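Local coordinates for protein Cap5O (PDB 3OJO) that is an NAD-binding UDP-N-acetyl-mannosamine dehydrogenase of Staphylococcus aureus, involved in the biosynthesis of the capsular polysaccharide, at residues I28-H33 and K192-T197; K311-N316 and M398-I403; F321-K326 and V352-P357. All coordinates share one frame; numbering follows the deposited sequence.

Contact 1. Residues I28-H33 and K192-T197; sequences IMFAKH and KRVYRT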
loop_
_atom_site.group_PDB
_atom_site.type_symbol
_atom_site.label_atom_id
_atom_site.label_comp_id
_atom_site.label_asym_id
_atom_site.label_seq_id
_atom_site.Cartn_x
_atom_site.Cartn_y
_atom_site.Cartn_z
ATOM N N ILE B 28 12.716 8.955 33.502
ATOM C CA ILE B 28 13.853 9.866 33.585
ATOM C C ILE B 28 13.436 11.290 33.160
ATOM O O ILE B 28 13.773 12.249 33.846
ATOM C CB ILE B 28 15.099 9.276 32.829
ATOM C CG1 ILE B 28 15.742 8.147 33.657
ATOM C CG2 ILE B 28 16.148 10.354 32.460
ATOM C CD1 ILE B 28 16.758 7.244 32.878
ATOM N N MET B 29 12.655 11.396 32.077
ATOM C CA MET B 29 12.153 12.635 31.507
ATOM C C MET B 29 11.231 13.454 32.435
ATOM O O MET B 29 11.445 14.659 32.591
ATOM C CB MET B 29 11.493 12.365 30.157
ATOM C CG MET B 29 11.296 13.614 29.333
ATOM S SD MET B 29 12.760 14.686 29.180
ATOM C CE MET B 29 13.403 14.139 27.722
ATOM N N PHE B 30 10.217 12.816 33.047
ATOM C CA PHE B 30 9.306 13.503 33.960
ATOM C C PHE B 30 10.025 13.954 35.238
ATOM O O PHE B 30 9.759 15.058 35.723
ATOM C CB PHE B 30 8.118 12.611 34.316
ATOM C CG PHE B 30 7.046 12.502 33.256
ATOM C CD1 PHE B 30 6.072 13.492 33.121
ATOM C CD2 PHE B 30 6.944 11.365 32.462
ATOM C CE1 PHE B 30 5.031 13.350 32.192
ATOM C CE2 PHE B 30 5.903 11.225 31.542
ATOM C CZ PHE B 30 4.959 12.219 31.408
ATOM N N ALA B 31 10.951 13.104 35.760
ATOM C CA ALA B 31 11.758 13.367 36.953
ATOM C C ALA B 31 12.730 14.528 36.722
ATOM O O ALA B 31 12.996 15.292 37.652
ATOM C CB ALA B 31 12.509 12.115 37.366
ATOM N N LYS B 32 13.232 14.669 35.477
ATOM C CA LYS B 32 14.129 15.739 35.017
ATOM C C LYS B 32 13.405 17.101 35.097
ATOM O O LYS B 32 14.059 18.140 35.189
ATOM C CB LYS B 32 14.562 15.458 33.558
ATOM C CG LYS B 32 15.733 16.285 33.056
ATOM C CD LYS B 32 15.877 16.209 31.541
ATOM C CE LYS B 32 16.888 17.206 31.013
ATOM N NZ LYS B 32 18.290 16.749 31.207
ATOM N N HIS B 33 12.056 17.073 35.061
ATOM C CA HIS B 33 11.176 18.243 35.085
ATOM C C HIS B 33 10.472 18.485 36.449
ATOM O O HIS B 33 9.506 19.255 36.529
ATOM C CB HIS B 33 10.200 18.190 33.887
ATOM C CG HIS B 33 10.885 18.367 32.564
ATOM N ND1 HIS B 33 10.822 19.562 31.878
ATOM C CD2 HIS B 33 11.671 17.511 31.869
ATOM C CE1 HIS B 33 11.565 19.397 30.793
ATOM N NE2 HIS B 33 12.092 18.177 30.744
ATOM N N LYS B 192 -3.291 15.790 28.212
ATOM C CA LYS B 192 -2.568 17.014 27.845
ATOM C C LYS B 192 -1.841 17.587 29.050
ATOM O O LYS B 192 -0.705 18.043 28.919
ATOM C CB LYS B 192 -3.518 18.088 27.280
ATOM C CG LYS B 192 -4.200 17.731 25.951
ATOM C CD LYS B 192 -4.624 18.970 25.168
ATOM C CE LYS B 192 -5.824 19.672 25.751
ATOM N NZ LYS B 192 -6.125 20.955 25.060
ATOM N N ARG B 193 -2.499 17.536 30.234
ATOM C CA ARG B 193 -1.952 18.028 31.502
ATOM C C ARG B 193 -0.623 17.323 31.836
ATOM O O ARG B 193 0.373 17.974 32.198
ATOM C CB ARG B 193 -2.986 17.850 32.639
ATOM C CG ARG B 193 -3.713 19.139 33.018
ATOM C CD ARG B 193 -4.932 18.881 33.883
ATOM N NE ARG B 193 -6.157 19.297 33.196
ATOM C CZ ARG B 193 -7.348 18.721 33.348
ATOM N NH1 ARG B 193 -7.496 17.688 34.174
ATOM N NH2 ARG B 193 -8.398 19.165 32.666
ATOM N N VAL B 194 -0.610 15.989 31.635
ATOM C CA VAL B 194 0.544 15.134 31.917
ATOM C C VAL B 194 1.721 15.439 31.000
ATOM O O VAL B 194 2.796 15.794 31.480
ATOM C CB VAL B 194 0.152 13.638 31.973
ATOM C CG1 VAL B 194 1.373 12.750 32.192
ATOM C CG2 VAL B 194 -0.886 13.397 33.057
ATOM N N TYR B 195 1.498 15.376 29.692
ATOM C CA TYR B 195 2.534 15.605 28.684
ATOM C C TYR B 195 3.049 17.027 28.533
ATOM O O TYR B 195 4.198 17.219 28.126
ATOM C CB TYR B 195 2.143 14.953 27.354
ATOM C CG TYR B 195 2.130 13.441 27.461
ATOM C CD1 TYR B 195 0.930 12.735 27.489
ATOM C CD2 TYR B 195 3.315 12.721 27.617
ATOM C CE1 TYR B 195 0.912 11.347 27.628
ATOM C CE2 TYR B 195 3.306 11.334 27.760
ATOM C CZ TYR B 195 2.106 10.650 27.749
ATOM O OH TYR B 195 2.105 9.281 27.881
ATOM N N ARG B 196 2.227 18.012 28.926
ATOM C CA ARG B 196 2.538 19.451 28.887
ATOM C C ARG B 196 3.844 19.782 29.645
ATOM O O ARG B 196 4.489 20.784 29.328
ATOM C CB ARG B 196 1.364 20.241 29.484
ATOM C CG ARG B 196 1.114 21.605 28.841
ATOM C CD ARG B 196 -0.326 22.080 29.031
ATOM N NE ARG B 196 -0.699 22.235 30.444
ATOM C CZ ARG B 196 -1.889 21.917 30.949
ATOM N NH1 ARG B 196 -2.844 21.430 30.164
ATOM N NH2 ARG B 196 -2.135 22.088 32.241
ATOM N N THR B 197 4.232 18.898 30.611
ATOM C CA THR B 197 5.418 18.944 31.476
ATOM C C THR B 197 6.716 19.158 30.698
ATOM O O THR B 197 7.574 19.908 31.161
ATOM C CB THR B 197 5.467 17.657 32.365
ATOM O OG1 THR B 197 4.208 17.458 33.021
ATOM C CG2 THR B 197 6.600 17.672 33.414
#
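Phe30 of helix 23-32 pushes its ring against the C-terminal end of helix 185-195, and the apolar part of the contact gathers round this one side chain. Its CE1 lies 3.7 Å from CG1 of Val194, the two side chains crossing at about a right angle. CZ of the same ring comes within 4.1 Å of CE2 of Tyr195, so the far rim of Phe30 touches both residues. Tyr195 starts out pointing away from helix 23-32, but with CG beside its own backbone N (chi1 -67°) its ring swings back far enough to meet Phe30. A further apolar touch lies at the chain ends of the two segments, where the methyl CG2 of Thr197 packs on CB of His33 at 3.7 Å; there the backbones come closest.

No hydrogen bond crosses between the segments. Val194 O sits at the edge of the Phe30 ring, in its plane, 3.4 Å from CE1, where the ring hydrogens carry a slight positive charge. That same carbonyl accepts a hydrogen bond of 2.7 Å from Thr197 OG1, which ties down the chain leaving the helix. The hydroxyl and the methyl of Thr197 thus divide the work: one is spent on its own segment, the other faces His33. ND1 of His33 is near Thr197 O, but the angle is too poor for a hydrogen bond.

Around the contact, Phe198 meets Phe30 edge-to-face, Ile126 of strand 124-127 packs on Val194 and Tyr195, and Tyr195 OH is hydrogen-bonded to Glu128. The contact joins the last turns of helices 23-32 and 185-195 and the residues just after them, the second helix resting on strand 124-127 of the mixed sheet, within the Rossmann-type NAD-binding domain of the UDP-glucose/GDP-mannose dehydrogenase family.

Contact 2. Residues K311-N316 and M398-I403; sequences KALSGN and MKHKVI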
loop_
_atom_site.group_PDB
_atom_site.type_symbol
_atom_site.label_atom_id
_atom_site.label_comp_id
_atom_site.label_asym_id
_atom_site.label_seq_id
_atom_site.Cartn_x
_atom_site.Cartn_y
_atom_site.Cartn_z
ATOM N N LYS B 311 24.425 -25.291 -4.075
ATOM C CA LYS B 311 24.375 -26.474 -4.937
ATOM C C LYS B 311 25.341 -26.254 -6.113
ATOM O O LYS B 311 26.162 -27.129 -6.399
ATOM C CB LYS B 311 22.935 -26.718 -5.433
ATOM C CG LYS B 311 22.798 -27.842 -6.457
ATOM C CD LYS B 311 21.601 -27.657 -7.416
ATOM C CE LYS B 311 21.577 -26.386 -8.260
ATOM N NZ LYS B 311 22.823 -26.199 -9.057
ATOM N N ALA B 312 25.264 -25.072 -6.757
ATOM C CA ALA B 312 26.105 -24.671 -7.885
ATOM C C ALA B 312 27.579 -24.452 -7.496
ATOM O O ALA B 312 28.441 -24.422 -8.380
ATOM C CB ALA B 312 25.543 -23.412 -8.525
ATOM N N LEU B 313 27.872 -24.298 -6.190
ATOM C CA LEU B 313 29.238 -24.067 -5.709
ATOM C C LEU B 313 29.780 -25.198 -4.821
ATOM O O LEU B 313 29.009 -25.981 -4.254
ATOM C CB LEU B 313 29.333 -22.718 -4.970
ATOM C CG LEU B 313 29.202 -21.438 -5.802
ATOM C CD1 LEU B 313 28.905 -20.243 -4.905
ATOM C CD2 LEU B 313 30.457 -21.171 -6.597
ATOM N N SER B 314 31.116 -25.281 -4.708
ATOM C CA SER B 314 31.774 -26.273 -3.863
ATOM C C SER B 314 31.826 -25.723 -2.435
ATOM O O SER B 314 32.309 -24.608 -2.212
ATOM C CB SER B 314 33.170 -26.604 -4.386
ATOM O OG SER B 314 33.963 -25.442 -4.564
ATOM N N GLY B 315 31.267 -26.482 -1.499
ATOM C CA GLY B 315 31.193 -26.101 -0.095
ATOM C C GLY B 315 29.792 -26.163 0.489
ATOM O O GLY B 315 28.802 -26.321 -0.238
ATOM N N ASN B 316 29.714 -26.045 1.818
ATOM C CA ASN B 316 28.481 -26.084 2.605
ATOM C C ASN B 316 28.320 -24.809 3.452
ATOM O O ASN B 316 27.218 -24.517 3.914
ATOM C CB ASN B 316 28.504 -27.309 3.536
ATOM C CG ASN B 316 28.009 -28.588 2.914
ATOM O OD1 ASN B 316 27.748 -28.681 1.703
ATOM N ND2 ASN B 316 27.836 -29.604 3.743
ATOM N N MET B 398 37.159 -16.193 2.004
ATOM C CA MET B 398 36.074 -17.017 1.446
ATOM C C MET B 398 36.529 -18.055 0.419
ATOM O O MET B 398 37.415 -17.771 -0.389
ATOM C CB MET B 398 34.997 -16.131 0.800
ATOM C CG MET B 398 34.014 -15.533 1.775
ATOM S SD MET B 398 32.545 -14.966 0.887
ATOM C CE MET B 398 31.506 -16.264 1.087
ATOM N N LYS B 399 35.857 -19.228 0.406
ATOM C CA LYS B 399 36.092 -20.318 -0.552
ATOM C C LYS B 399 35.597 -19.871 -1.932
ATOM O O LYS B 399 36.152 -20.285 -2.954
ATOM C CB LYS B 399 35.369 -21.604 -0.103
ATOM C CG LYS B 399 35.647 -22.818 -0.973
ATOM C CD LYS B 399 35.130 -24.109 -0.374
ATOM C CE LYS B 399 35.512 -25.288 -1.239
ATOM N NZ LYS B 399 35.429 -26.574 -0.503
ATOM N N HIS B 400 34.535 -19.030 -1.947
ATOM C CA HIS B 400 33.927 -18.427 -3.134
ATOM C C HIS B 400 33.437 -17.045 -2.729
ATOM O O HIS B 400 32.630 -16.938 -1.813
ATOM C CB HIS B 400 32.751 -19.272 -3.646
ATOM C CG HIS B 400 33.128 -20.660 -4.057
ATOM N ND1 HIS B 400 33.746 -20.914 -5.268
ATOM C CD2 HIS B 400 32.943 -21.830 -3.403
ATOM C CE1 HIS B 400 33.926 -22.226 -5.307
ATOM N NE2 HIS B 400 33.455 -22.820 -4.209
ATOM N N LYS B 401 33.942 -15.988 -3.373
ATOM C CA LYS B 401 33.540 -14.621 -3.052
ATOM C C LYS B 401 32.178 -14.235 -3.684
ATOM O O LYS B 401 32.125 -13.507 -4.687
ATOM C CB LYS B 401 34.656 -13.611 -3.381
ATOM C CG LYS B 401 35.897 -13.743 -2.500
ATOM C CD LYS B 401 36.937 -12.680 -2.842
ATOM C CE LYS B 401 38.323 -13.054 -2.385
ATOM N NZ LYS B 401 39.308 -11.976 -2.672
ATOM N N VAL B 402 31.073 -14.765 -3.105
ATOM C CA VAL B 402 29.709 -14.455 -3.558
ATOM C C VAL B 402 28.834 -13.893 -2.430
ATOM O O VAL B 402 28.867 -14.401 -1.309
ATOM C CB VAL B 402 28.996 -15.531 -4.437
ATOM C CG1 VAL B 402 29.940 -16.133 -5.480
ATOM C CG2 VAL B 402 28.345 -16.620 -3.605
ATOM N N ILE B 403 28.086 -12.822 -2.732
ATOM C CA ILE B 403 27.183 -12.147 -1.799
ATOM C C ILE B 403 25.744 -12.135 -2.339
ATOM O O ILE B 403 25.518 -11.647 -3.451
ATOM C CB ILE B 403 27.652 -10.687 -1.505
ATOM C CG1 ILE B 403 29.038 -10.649 -0.836
ATOM C CG2 ILE B 403 26.602 -9.918 -0.665
ATOM C CD1 ILE B 403 29.626 -9.270 -0.697
#
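Ser314 OG and His400 NE2 are joined by a hydrogen bond of 2.7 Å in which either may be the donor, the serine oxygen lying at the edge of the imidazole near its plane. One face of the same ring is covered by Leu313: its CD2 stands 3.7 Å from the ring centroid, 17° off the normal, a CH-pi contact displaced toward the rim. The other methyl of Leu313, CD1, meets CG2 of Val402 tip to tip at 3.9 Å. Lys399 reaches out alongside, its chain fully extended (chi1 -175°), and lays CD 3.4 Å from Ser314 O.

The polar contact at its edge and the methyl on its face together restrain the turn of the imidazole. Farther out, Ser376 OG is hydrogen-bonded to Ser314 O and the Ser376 side chain also touches His400, while the backbone of His400 is bonded to Ala375. Val402 is placed by its backbone bond to Val378 of strand 377-380. The contact clasps the turn between helix 286-312 and strand 317-321 to the entry of strand 402-405, at the N-terminal ends of the strands of the parallel sheet in the Rossmann-like UDP-binding domain.

Contact 3. Residues F321-K326 and V352-P357; sequences FGLTYK and VCAYDP
Asp356 OD1 is gripped by two donors, the backbone N of Leu323 and, outside the two segments, NE2 of His384. The bond from Leu323 N is 2.8 Å long and nearly straight, at 164°, and arrives on the anti lone pair of OD1. The contact lies at the C-terminal ends of the neighbouring parallel strands 317-321 and 351-355 in the Rossmann-like UDP-binding domain, where the chain leaves the sheet. CG of Asp356 is anti to its backbone N (chi1 -160°), which carries the carboxylate across to the chain leaving strand 317-321. Its other oxygen, OD2, accepts a hydrogen bond from His358 N, so both oxygens of this buried group are engaged, and the surrounding donors would be expected to stabilise its negative charge.

One step back along the chain the sheet itself makes the link. Phe321 and Tyr355 form a parallel bridge, and Gly322 N donates to Tyr355 O over 2.9 Å. The same oxygen receives a CA-H...O contact from Phe321 CA. At the backbone angles of Gly322 a CB would press on the carbonyl O of Phe321, and the CA passes 3.2 Å from Asp356 OD1.

The side chains of Phe321 and Tyr355 lie on the same face of the sheet and make an edge-to-face pair, with centroids 5.1 Å apart and planes at 51°. Here the edge of Tyr355 is directed at the face of Phe321, CD1 standing above it toward the rim. Met368 of helix 368-372 touches both residues, and Phe387 meets the Phe321 ring.

Leu323 places CD1 3.8 Å from CB of Ala354, and its side chain also touches Tyr341 of helix 336-346. Beyond it the chain runs to Lys326, which touches bound pyridine-2,6-dicarboxylic acid. On the way, Thr324 OG1 donates a 2.8 Å hydrogen bond to Lys326 O, two residues ahead in the chain.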
loop_
_atom_site.group_PDB
_atom_site.type_symbol
_atom_site.label_atom_id
_atom_site.label_comp_id
_atom_site.label_asym_id
_atom_site.label_seq_id
_atom_site.Cartn_x
_atom_site.Cartn_y
_atom_site.Cartn_z
ATOM N N PHE B 321 25.005 -12.510 7.618
ATOM C CA PHE B 321 25.394 -11.150 7.996
ATOM C C PHE B 321 24.141 -10.414 8.505
ATOM O O PHE B 321 23.308 -9.967 7.722
ATOM C CB PHE B 321 26.030 -10.425 6.796
ATOM C CG PHE B 321 27.530 -10.519 6.669
ATOM C CD1 PHE B 321 28.252 -9.501 6.061
ATOM C CD2 PHE B 321 28.219 -11.636 7.128
ATOM C CE1 PHE B 321 29.640 -9.590 5.922
ATOM C CE2 PHE B 321 29.613 -11.720 7.000
ATOM C CZ PHE B 321 30.312 -10.697 6.393
ATOM N N GLY B 322 24.002 -10.353 9.817
ATOM C CA GLY B 322 22.863 -9.739 10.477
ATOM C C GLY B 322 21.823 -10.747 10.916
ATOM O O GLY B 322 21.410 -11.602 10.130
ATOM N N LEU B 323 21.410 -10.659 12.189
ATOM C CA LEU B 323 20.413 -11.540 12.809
ATOM C C LEU B 323 19.202 -10.739 13.355
ATOM O O LEU B 323 18.293 -11.318 13.950
ATOM C CB LEU B 323 21.051 -12.360 13.935
ATOM C CG LEU B 323 22.033 -13.499 13.606
ATOM C CD1 LEU B 323 22.527 -14.107 14.881
ATOM C CD2 LEU B 323 21.363 -14.616 12.871
ATOM N N THR B 324 19.178 -9.425 13.102
ATOM C CA THR B 324 18.131 -8.514 13.570
ATOM C C THR B 324 17.181 -8.081 12.457
ATOM O O THR B 324 17.585 -8.065 11.291
ATOM C CB THR B 324 18.783 -7.259 14.195
ATOM O OG1 THR B 324 19.534 -6.561 13.194
ATOM C CG2 THR B 324 19.659 -7.587 15.400
ATOM N N TYR B 325 15.941 -7.661 12.815
ATOM C CA TYR B 325 14.999 -7.147 11.813
ATOM C C TYR B 325 15.446 -5.771 11.358
ATOM O O TYR B 325 15.689 -5.575 10.171
ATOM C CB TYR B 325 13.538 -7.141 12.308
ATOM C CG TYR B 325 12.560 -6.438 11.371
ATOM C CD1 TYR B 325 12.370 -6.881 10.059
ATOM C CD2 TYR B 325 11.795 -5.358 11.809
ATOM C CE1 TYR B 325 11.470 -6.243 9.199
ATOM C CE2 TYR B 325 10.895 -4.711 10.957
ATOM C CZ TYR B 325 10.726 -5.166 9.655
ATOM O OH TYR B 325 9.821 -4.546 8.819
ATOM N N LYS B 326 15.598 -4.837 12.292
ATOM C CA LYS B 326 16.028 -3.505 11.927
ATOM C C LYS B 326 17.550 -3.436 11.970
ATOM O O LYS B 326 18.187 -4.214 12.685
ATOM C CB LYS B 326 15.369 -2.434 12.825
ATOM C CG LYS B 326 13.847 -2.506 12.841
ATOM C CD LYS B 326 13.211 -1.421 13.682
ATOM C CE LYS B 326 11.755 -1.728 13.962
ATOM N NZ LYS B 326 11.587 -2.826 14.958
ATOM N N VAL B 352 26.209 -23.337 8.726
ATOM C CA VAL B 352 25.909 -21.918 8.948
ATOM C C VAL B 352 26.798 -21.253 9.992
ATOM O O VAL B 352 27.164 -21.872 10.994
ATOM C CB VAL B 352 24.396 -21.636 9.161
ATOM C CG1 VAL B 352 23.560 -22.611 8.363
ATOM C CG2 VAL B 352 24.021 -21.686 10.631
ATOM N N CYS B 353 27.114 -19.981 9.762
ATOM C CA CYS B 353 27.933 -19.183 10.651
ATOM C C CYS B 353 27.377 -17.755 10.664
ATOM O O CYS B 353 27.360 -17.089 9.631
ATOM C CB CYS B 353 29.395 -19.242 10.204
ATOM S SG CYS B 353 30.531 -18.222 11.173
ATOM N N ALA B 354 26.874 -17.308 11.820
ATOM C CA ALA B 354 26.307 -15.976 11.950
ATOM C C ALA B 354 27.318 -14.914 12.323
ATOM O O ALA B 354 28.129 -15.125 13.220
ATOM C CB ALA B 354 25.191 -15.988 12.967
ATOM N N TYR B 355 27.223 -13.750 11.671
ATOM C CA TYR B 355 28.030 -12.568 11.957
ATOM C C TYR B 355 27.119 -11.352 12.179
ATOM O O TYR B 355 26.430 -10.919 11.258
ATOM C CB TYR B 355 29.083 -12.276 10.856
ATOM C CG TYR B 355 29.800 -10.961 11.088
ATOM C CD1 TYR B 355 29.407 -9.803 10.420
ATOM C CD2 TYR B 355 30.802 -10.850 12.050
ATOM C CE1 TYR B 355 30.015 -8.575 10.675
ATOM C CE2 TYR B 355 31.407 -9.622 12.325
ATOM C CZ TYR B 355 31.026 -8.491 11.619
ATOM O OH TYR B 355 31.620 -7.279 11.883
ATOM N N ASP B 356 27.141 -10.793 13.399
ATOM C CA ASP B 356 26.411 -9.572 13.733
ATOM C C ASP B 356 27.161 -8.756 14.805
ATOM O O ASP B 356 27.279 -9.214 15.943
ATOM C CB ASP B 356 24.930 -9.818 14.089
ATOM C CG ASP B 356 24.058 -8.574 13.976
ATOM O OD1 ASP B 356 22.929 -8.686 13.467
ATOM O OD2 ASP B 356 24.486 -7.507 14.443
ATOM N N PRO B 357 27.674 -7.549 14.453
ATOM C CA PRO B 357 28.406 -6.740 15.451
ATOM C C PRO B 357 27.541 -6.189 16.587
ATOM O O PRO B 357 28.069 -5.852 17.648
ATOM C CB PRO B 357 29.001 -5.606 14.614
ATOM C CG PRO B 357 28.103 -5.482 13.440
ATOM C CD PRO B 357 27.611 -6.867 13.141
#

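From the N terminus, contact 1 closes first: helix 23-32 meets the end of helix 185-195, spanning most of the strands of the NAD-binding domain. The chain then runs through the long helices 208-238 and 286-312 before contact 2 opens at residues 311-316. Contact 3 opens and closes within the loop that contact 2 spans, joining the ends of strands 317-321 and 351-355 before residues 398-403 complete contact 2. Contacts 2 and 3 reach the same parallel sheet, with centres about 19 Å apart and no touch. Contact 1 lies on the opposite side of the chain's centre, its own centre about 38 Å from that of contact 3.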